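Local coordinates for tail lysozyme, putative (Geobacter sulfurreducens, PDB 2IA7), which is of unknown function but belongs to the gp25-like baseplate wedge family and is probably a structural component of a phage-tail-like baseplate, at residues A[36-39]-A[40-44]; A[57-61]-A[62-66]; A[65-69]-A[70-74]. One frame throughout, in Å; residues are numbered along the deposited sequence.

The three contacts follow the chain in order, from the last turns of helix 30-42 (contact 1), through the loop that follows (contact 2), to the first turn of helix 69-86 (contact 3). Contacts 1 and 2 have centres about 16 Å apart and meet directly, where His60 NE2 probably bonds to Leu42 O and Cys57 N to Thr44 O. Contacts 2 and 3, centres about 10 Å apart, share Ser65 and Val66, and Phe64 and Arg62 pack on Thr71 and Leu74. Contacts 1 and 3 do not touch, their nearest atoms lying about 10 Å apart. Together they trace how one helix ends, the chain turns and the next helix starts within the gp25-like fold.

Contact 1 of 3, residues A[36-39]-A[40-44]; sequences ESIR and IILGT
Ile40 and Ile41 draw the next turn of the helix onto Glu36 and Ser37 through main-chain bonds four residues apart. Ile40 N donates to Glu36 O at 2.9 Å and Ile41 N to Ser37 O at 2.8 Å, while Leu42 N reaches Ile38 O at 3.1 Å. The next bond, from Gly43 N to Arg39 O, is more bent, at 141° about its hydrogen, and the helix gives way to loop here. Beyond it the hydroxyl of Thr44 folds back, OG1 donating to Ile40 O at 2.7 Å.

This is the C-terminal end of helix 30-42, whose inner face lies against helix 69-86 and the antiparallel sheet. Apolar contacts follow the same spacing. Ile38 and Leu42 run side by side in the same direction, CG2 to CD1 at 4.1 Å, and both also touch Leu83. On the outer side, the Glu36 chain crosses that of Ile40, CG meeting CD1 at 4.0 Å.

Close packing on a carbonyl is a separate matter. With Ile41 CG1 beside its own backbone N (chi1 -64°), it comes within 3.2 Å of Ser37 O. Ile41 CD1 lies 3.5 Å from Ser37 OG in one of two serine conformers, a hydroxyl bonded to Glu87. Ile41 also touches Ala82, Trp86 and Phe55. Replacing Ile41 by alanine removes CG1 and CD1 and would probably leave a gap beside Ser37 and next to Ala82 and Trp86.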
loop_
_atom_site.group_PDB
_atom_site.type_symbol
_atom_site.label_atom_id
_atom_site.label_comp_id
_atom_site.label_asym_id
_atom_site.label_seq_id
_atom_site.Cartn_x
_atom_site.Cartn_y
_atom_site.Cartn_z
ATOM N N GLU A 36 -3.416 -3.173 -9.573
ATOM C CA GLU A 36 -3.431 -1.745 -9.878
ATOM C C GLU A 36 -4.146 -0.931 -8.799
ATOM O O GLU A 36 -3.689 0.122 -8.409
ATOM C CB GLU A 36 -4.061 -1.532 -11.242
ATOM C CG GLU A 36 -3.997 -0.122 -11.730
ATOM C CD GLU A 36 -4.653 0.018 -13.084
ATOM O OE1 GLU A 36 -5.872 0.181 -13.111
ATOM O OE2 GLU A 36 -3.943 -0.068 -14.102
ATOM N N SER A 37 -5.278 -1.437 -8.354
ATOM C CA SER A 37 -6.054 -0.810 -7.284
ATOM C C SER A 37 -5.238 -0.648 -5.978
ATOM O O SER A 37 -5.213 0.430 -5.379
ATOM C CB SER A 37 -7.335 -1.599 -6.994
ATOM O OG SER A 37 -7.995 -1.037 -5.864
ATOM N N ILE A 38 -4.549 -1.706 -5.575
ATOM C CA ILE A 38 -3.643 -1.659 -4.455
ATOM C C ILE A 38 -2.628 -0.522 -4.632
ATOM O O ILE A 38 -2.460 0.314 -3.738
ATOM C CB ILE A 38 -2.897 -2.974 -4.224
ATOM C CG1 ILE A 38 -3.891 -4.043 -3.739
ATOM C CG2 ILE A 38 -1.840 -2.808 -3.161
ATOM C CD1 ILE A 38 -3.304 -5.478 -3.800
ATOM N N ARG A 39 -2.052 -0.429 -5.794
ATOM C CA ARG A 39 -1.074 0.620 -6.026
ATOM C C ARG A 39 -1.677 2.001 -5.994
ATOM O O ARG A 39 -1.046 2.953 -5.551
ATOM C CB ARG A 39 -0.316 0.378 -7.333
ATOM C CG ARG A 39 0.523 -0.899 -7.332
ATOM C CD ARG A 39 1.337 -1.095 -8.603
ATOM N NE ARG A 39 0.595 -1.247 -9.860
ATOM C CZ ARG A 39 0.255 -2.398 -10.456
ATOM N NH1 ARG A 39 0.656 -3.579 -10.013
ATOM N NH2 ARG A 39 -0.366 -2.328 -11.625
ATOM N N ILE A 40 -2.878 2.148 -6.560
ATOM C CA ILE A 40 -3.607 3.427 -6.517
ATOM C C ILE A 40 -3.897 3.846 -5.107
ATOM O O ILE A 40 -3.636 4.977 -4.724
ATOM C CB ILE A 40 -4.901 3.378 -7.333
ATOM C CG1 ILE A 40 -4.595 3.248 -8.829
ATOM C CG2 ILE A 40 -5.753 4.586 -7.121
ATOM C CD1 ILE A 40 -5.793 2.795 -9.651
ATOM N N ILE A 41 -4.423 2.932 -4.321
ATOM C CA ILE A 41 -4.780 3.250 -2.951
ATOM C C ILE A 41 -3.602 3.708 -2.118
ATOM O O ILE A 41 -3.658 4.729 -1.454
ATOM C CB ILE A 41 -5.452 2.034 -2.257
ATOM C CG1 ILE A 41 -6.769 1.708 -2.940
ATOM C CG2 ILE A 41 -5.643 2.284 -0.741
ATOM C CD1 ILE A 41 -7.198 0.283 -2.766
ATOM N N LEU A 42 -2.484 2.966 -2.198
ATOM C CA LEU A 42 -1.298 3.258 -1.358
ATOM C C LEU A 42 -0.622 4.562 -1.853
ATOM O O LEU A 42 -0.012 5.283 -1.079
ATOM C CB LEU A 42 -0.338 2.093 -1.293
ATOM C CG LEU A 42 -0.912 0.785 -0.745
ATOM C CD1 LEU A 42 0.151 -0.304 -0.665
ATOM C CD2 LEU A 42 -1.609 1.070 0.615
ATOM N N GLY A 43 -0.742 4.832 -3.152
ATOM C CA GLY A 43 -0.113 6.025 -3.734
ATOM C C GLY A 43 -0.924 7.304 -3.677
ATOM O O GLY A 43 -0.475 8.338 -4.205
ATOM N N THR A 44 -2.098 7.264 -3.067
ATOM C CA THR A 44 -2.970 8.410 -2.976
ATOM C C THR A 44 -3.074 8.884 -1.531
ATOM O O THR A 44 -3.406 8.144 -0.610
ATOM C CB THR A 44 -4.404 8.115 -3.530
ATOM O OG1 THR A 44 -4.293 7.612 -4.866
ATOM C CG2 THR A 44 -5.297 9.370 -3.531
#

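Contact 2 of 3, residues A[57-61]-A[62-66]; sequences CGIHD and RVFSV
Ile59 holds CG1 anti to its backbone N (chi1 -157°) and then folds at chi2, 55°, and these two turns carry CD1 forward to Arg62 and Phe64. The methyl arrives at the edge of the Phe64 ring, near its plane, with Ile59 CD1 4.0 Å from Phe64 CZ, and the two side chains cross at about a right angle. Ile59 CD1 also lies 4.2 Å from Arg62 CG, again with the chains crossing nearly square. Ile59 was modelled in two conformers, so these approaches belong to one of them.

Beneath the apolar contact, residues 58-61 form a single turn of 3-10 helix, with bonds spaced three residues apart. Asp61 N donates to Gly58 O at 3.0 Å, and Arg62 N to Ile59 O at 3.2 Å; the latter is fairly straight (163° at its hydrogen). After that bond the chain leaves the turn and runs extended through Val63 and Phe64.

A water spans the exit, giving one proton to His60 O at 2.9 Å and another to Arg62 O at 3.0 Å, which ties the last part of the turn to the extended chain. The charged ends point to other parts of the fold: Arg62 forms a salt bridge with Glu78 of helix 69-86, and Asp61 one with Arg46. Just ahead of the turn, Cys57 O lies at the edge of the His60 ring, in its plane, and His60 NE2 has its partner in Leu42 O at the end of helix 30-42.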
loop_
_atom_site.group_PDB
_atom_site.type_symbol
_atom_site.label_atom_id
_atom_site.label_comp_id
_atom_site.label_asym_id
_atom_site.label_seq_id
_atom_site.Cartn_x
_atom_site.Cartn_y
_atom_site.Cartn_z
ATOM N N CYS A 57 -4.438 6.514 1.533
ATOM C CA CYS A 57 -3.707 5.836 2.583
ATOM C C CYS A 57 -3.121 6.860 3.577
ATOM O O CYS A 57 -2.510 7.864 3.176
ATOM C CB CYS A 57 -2.593 4.991 1.981
ATOM S SG CYS A 57 -1.585 4.122 3.165
ATOM N N GLY A 58 -3.326 6.623 4.862
ATOM C CA GLY A 58 -2.913 7.561 5.873
ATOM C C GLY A 58 -1.425 7.758 6.024
ATOM O O GLY A 58 -1.005 8.700 6.678
ATOM N N ILE A 59 -0.605 6.883 5.440
ATOM C CA ILE A 59 0.837 7.040 5.506
ATOM C C ILE A 59 1.306 8.412 4.990
ATOM O O ILE A 59 2.277 8.975 5.518
ATOM C CB ILE A 59 1.567 5.908 4.763
ATOM C CG1 ILE A 59 2.993 5.765 5.312
ATOM C CG2 ILE A 59 1.514 6.119 3.263
ATOM C CD1 ILE A 59 3.016 5.549 6.838
ATOM N N HIS A 60 0.591 8.978 4.014
ATOM C CA HIS A 60 0.952 10.255 3.425
ATOM C C HIS A 60 0.751 11.421 4.389
ATOM O O HIS A 60 1.280 12.489 4.135
ATOM C CB HIS A 60 0.145 10.484 2.129
ATOM C CG HIS A 60 0.431 9.458 1.064
ATOM N ND1 HIS A 60 1.490 9.565 0.190
ATOM C CD2 HIS A 60 -0.174 8.288 0.778
ATOM C CE1 HIS A 60 1.501 8.510 -0.614
ATOM N NE2 HIS A 60 0.502 7.719 -0.275
ATOM N N ASP A 61 -0.017 11.232 5.466
ATOM C CA ASP A 61 -0.211 12.287 6.474
ATOM C C ASP A 61 0.901 12.353 7.541
ATOM O O ASP A 61 0.961 13.302 8.310
ATOM C CB ASP A 61 -1.540 12.100 7.165
ATOM C CG ASP A 61 -2.707 12.148 6.194
ATOM O OD1 ASP A 61 -2.694 13.019 5.300
ATOM O OD2 ASP A 61 -3.628 11.323 6.324
ATOM N N ARG A 62 1.785 11.364 7.557
ATOM C CA ARG A 62 2.729 11.204 8.649
ATOM C C ARG A 62 4.042 11.923 8.380
ATOM O O ARG A 62 4.501 11.933 7.257
ATOM C CB ARG A 62 3.050 9.742 8.826
ATOM C CG ARG A 62 1.861 8.857 9.150
ATOM C CD ARG A 62 1.866 8.514 10.608
ATOM N NE ARG A 62 0.688 7.736 11.005
ATOM C CZ ARG A 62 0.263 7.677 12.272
ATOM N NH1 ARG A 62 0.932 8.311 13.212
ATOM N NH2 ARG A 62 -0.811 6.975 12.586
ATOM N N VAL A 63 4.640 12.483 9.432
ATOM C CA VAL A 63 6.039 12.935 9.403
ATOM C C VAL A 63 6.759 12.150 10.472
ATOM O O VAL A 63 6.218 11.976 11.557
ATOM C CB VAL A 63 6.180 14.441 9.664
ATOM C CG1 VAL A 63 7.642 14.865 9.527
ATOM C CG2 VAL A 63 5.324 15.222 8.685
ATOM N N PHE A 64 7.939 11.624 10.137
ATOM C CA PHE A 64 8.714 10.783 11.038
ATOM C C PHE A 64 10.036 11.450 11.377
ATOM O O PHE A 64 10.800 11.787 10.495
ATOM C CB PHE A 64 8.981 9.426 10.421
ATOM C CG PHE A 64 7.740 8.672 10.120
ATOM C CD1 PHE A 64 7.048 8.015 11.127
ATOM C CD2 PHE A 64 7.230 8.659 8.843
ATOM C CE1 PHE A 64 5.872 7.314 10.834
ATOM C CE2 PHE A 64 6.064 7.957 8.551
ATOM C CZ PHE A 64 5.387 7.295 9.566
ATOM N N SER A 65 10.281 11.632 12.665
ATOM C CA SER A 65 11.551 12.116 13.169
ATOM C C SER A 65 12.494 10.955 13.195
ATOM O O SER A 65 13.685 11.094 12.927
ATOM C CB SER A 65 11.400 12.612 14.617
ATOM O OG SER A 65 10.561 13.737 14.712
ATOM N N VAL A 66 11.936 9.813 13.589
ATOM C CA VAL A 66 12.667 8.568 13.679
ATOM C C VAL A 66 11.791 7.449 13.142
ATOM O O VAL A 66 10.567 7.463 13.317
ATOM C CB VAL A 66 13.043 8.251 15.138
ATOM C CG1 VAL A 66 13.609 6.864 15.246
ATOM C CG2 VAL A 66 14.044 9.279 15.662
HETATM O O HOH W 1 3.368 13.974 5.448
#

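Contact 3 of 3, residues A[65-69]-A[70-74]; sequences SVINT and TTLGL
The carboxamide of Asn68 meets Thr70 at its edge and Thr71 over one face. At the edge, Thr70 OG1 lies in the carbonyl plane and donates to Asn68 OD1 along a lone pair, 2.7 Å away. Over the face, Thr71 OG1 sits 3.3 Å from Asn68 CG. Thr71 N approaches from that same side, well above the plane, and gives Asn68 OD1 a second bond of 3.0 Å, while Thr70 N adds a weak one. The amide is brought over the helix start because Asn68 CG stands between its own backbone N and carbonyl carbon (chi1 59°), which folds the side chain back onto residues 70 and 71.

The bonding is reciprocal: Asn68 N donates to Thr71 OG1 at 2.9 Å, with an angle of 145° at the hydrogen. With Asn68 as N-cap and Thr71 three residues on, this is a capping box, a classical way of starting an alpha helix, here helix 69-86. The main chain joins in as Leu72 N bonds to Asn68 O at 3.2 Å.

Beside the polar box, Ile67 and Leu72 meet across the first turn, CG2 to CD2 at 3.9 Å, their side chains crossing at about a right angle. A residue just before the cap touching the one four places after it makes a hydrophobic staple, and Ile67 also rests on Leu130.

Chemically, Asn68 OD1 takes the Thr70 hydroxyl and Thr71 N firmly and Thr70 N weakly, so it serves one first-turn N-H well and another only partly. The polar grip around OD1 and the apolar staple would tend to set where the helix begins and the direction from which the chain enters it.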
loop_
_atom_site.group_PDB
_atom_site.type_symbol
_atom_site.label_atom_id
_atom_site.label_comp_id
_atom_site.label_asym_id
_atom_site.label_seq_id
_atom_site.Cartn_x
_atom_site.Cartn_y
_atom_site.Cartn_z
ATOM N N SER A 65 10.281 11.632 12.665
ATOM C CA SER A 65 11.551 12.116 13.169
ATOM C C SER A 65 12.494 10.955 13.195
ATOM O O SER A 65 13.685 11.094 12.927
ATOM C CB SER A 65 11.400 12.612 14.617
ATOM O OG SER A 65 10.561 13.737 14.712
ATOM N N VAL A 66 11.936 9.813 13.589
ATOM C CA VAL A 66 12.667 8.568 13.679
ATOM C C VAL A 66 11.791 7.449 13.142
ATOM O O VAL A 66 10.567 7.463 13.317
ATOM C CB VAL A 66 13.043 8.251 15.138
ATOM C CG1 VAL A 66 13.609 6.864 15.246
ATOM C CG2 VAL A 66 14.044 9.279 15.662
ATOM N N ILE A 67 12.406 6.493 12.479
ATOM C CA ILE A 67 11.688 5.291 12.113
ATOM C C ILE A 67 12.315 4.123 12.860
ATOM O O ILE A 67 13.404 3.671 12.527
ATOM C CB ILE A 67 11.679 5.091 10.602
ATOM C CG1 ILE A 67 10.866 6.240 9.970
ATOM C CG2 ILE A 67 11.085 3.713 10.270
ATOM C CD1 ILE A 67 11.192 6.458 8.505
ATOM N N ASN A 68 11.657 3.709 13.952
ATOM C CA ASN A 68 12.158 2.582 14.683
ATOM C C ASN A 68 11.421 1.331 14.236
ATOM O O ASN A 68 10.571 1.377 13.331
ATOM C CB ASN A 68 12.159 2.855 16.209
ATOM C CG ASN A 68 10.787 3.177 16.758
ATOM O OD1 ASN A 68 9.859 2.384 16.613
ATOM N ND2 ASN A 68 10.660 4.314 17.430
ATOM N N THR A 69 11.740 0.221 14.863
ATOM C CA THR A 69 11.122 -1.035 14.537
ATOM C C THR A 69 9.596 -1.001 14.777
ATOM O O THR A 69 8.818 -1.633 14.063
ATOM C CB THR A 69 11.747 -2.144 15.366
ATOM O OG1 THR A 69 13.137 -2.247 15.018
ATOM C CG2 THR A 69 11.067 -3.481 15.081
ATOM N N THR A 70 9.165 -0.268 15.803
ATOM C CA THR A 70 7.711 -0.184 16.087
ATOM C C THR A 70 7.020 0.695 15.040
ATOM O O THR A 70 5.863 0.450 14.668
ATOM C CB THR A 70 7.377 0.309 17.531
ATOM O OG1 THR A 70 7.475 1.728 17.604
ATOM C CG2 THR A 70 8.275 -0.316 18.613
ATOM N N THR A 71 7.715 1.727 14.559
ATOM C CA THR A 71 7.215 2.539 13.464
ATOM C C THR A 71 6.934 1.713 12.212
ATOM O O THR A 71 5.968 1.968 11.484
ATOM C CB THR A 71 8.295 3.566 13.076
ATOM O OG1 THR A 71 8.843 4.121 14.274
ATOM C CG2 THR A 71 7.693 4.685 12.251
ATOM N N LEU A 72 7.781 0.746 11.904
ATOM C CA LEU A 72 7.536 -0.094 10.735
ATOM C C LEU A 72 6.168 -0.751 10.868
ATOM O O LEU A 72 5.435 -0.846 9.875
ATOM C CB LEU A 72 8.648 -1.143 10.552
ATOM C CG LEU A 72 10.029 -0.587 10.179
ATOM C CD1 LEU A 72 11.036 -1.739 10.166
ATOM C CD2 LEU A 72 10.100 0.168 8.850
ATOM N N GLY A 73 5.811 -1.197 12.068
ATOM C CA GLY A 73 4.499 -1.761 12.307
ATOM C C GLY A 73 3.373 -0.774 12.109
ATOM O O GLY A 73 2.326 -1.106 11.582
ATOM N N LEU A 74 3.581 0.460 12.496
ATOM C CA LEU A 74 2.616 1.517 12.265
ATOM C C LEU A 74 2.379 1.724 10.776
ATOM O O LEU A 74 1.195 1.779 10.355
ATOM C CB LEU A 74 3.123 2.778 12.906
ATOM C CG LEU A 74 2.243 4.011 12.900
ATOM C CD1 LEU A 74 2.517 4.877 14.084
ATOM C CD2 LEU A 74 2.503 4.772 11.621
#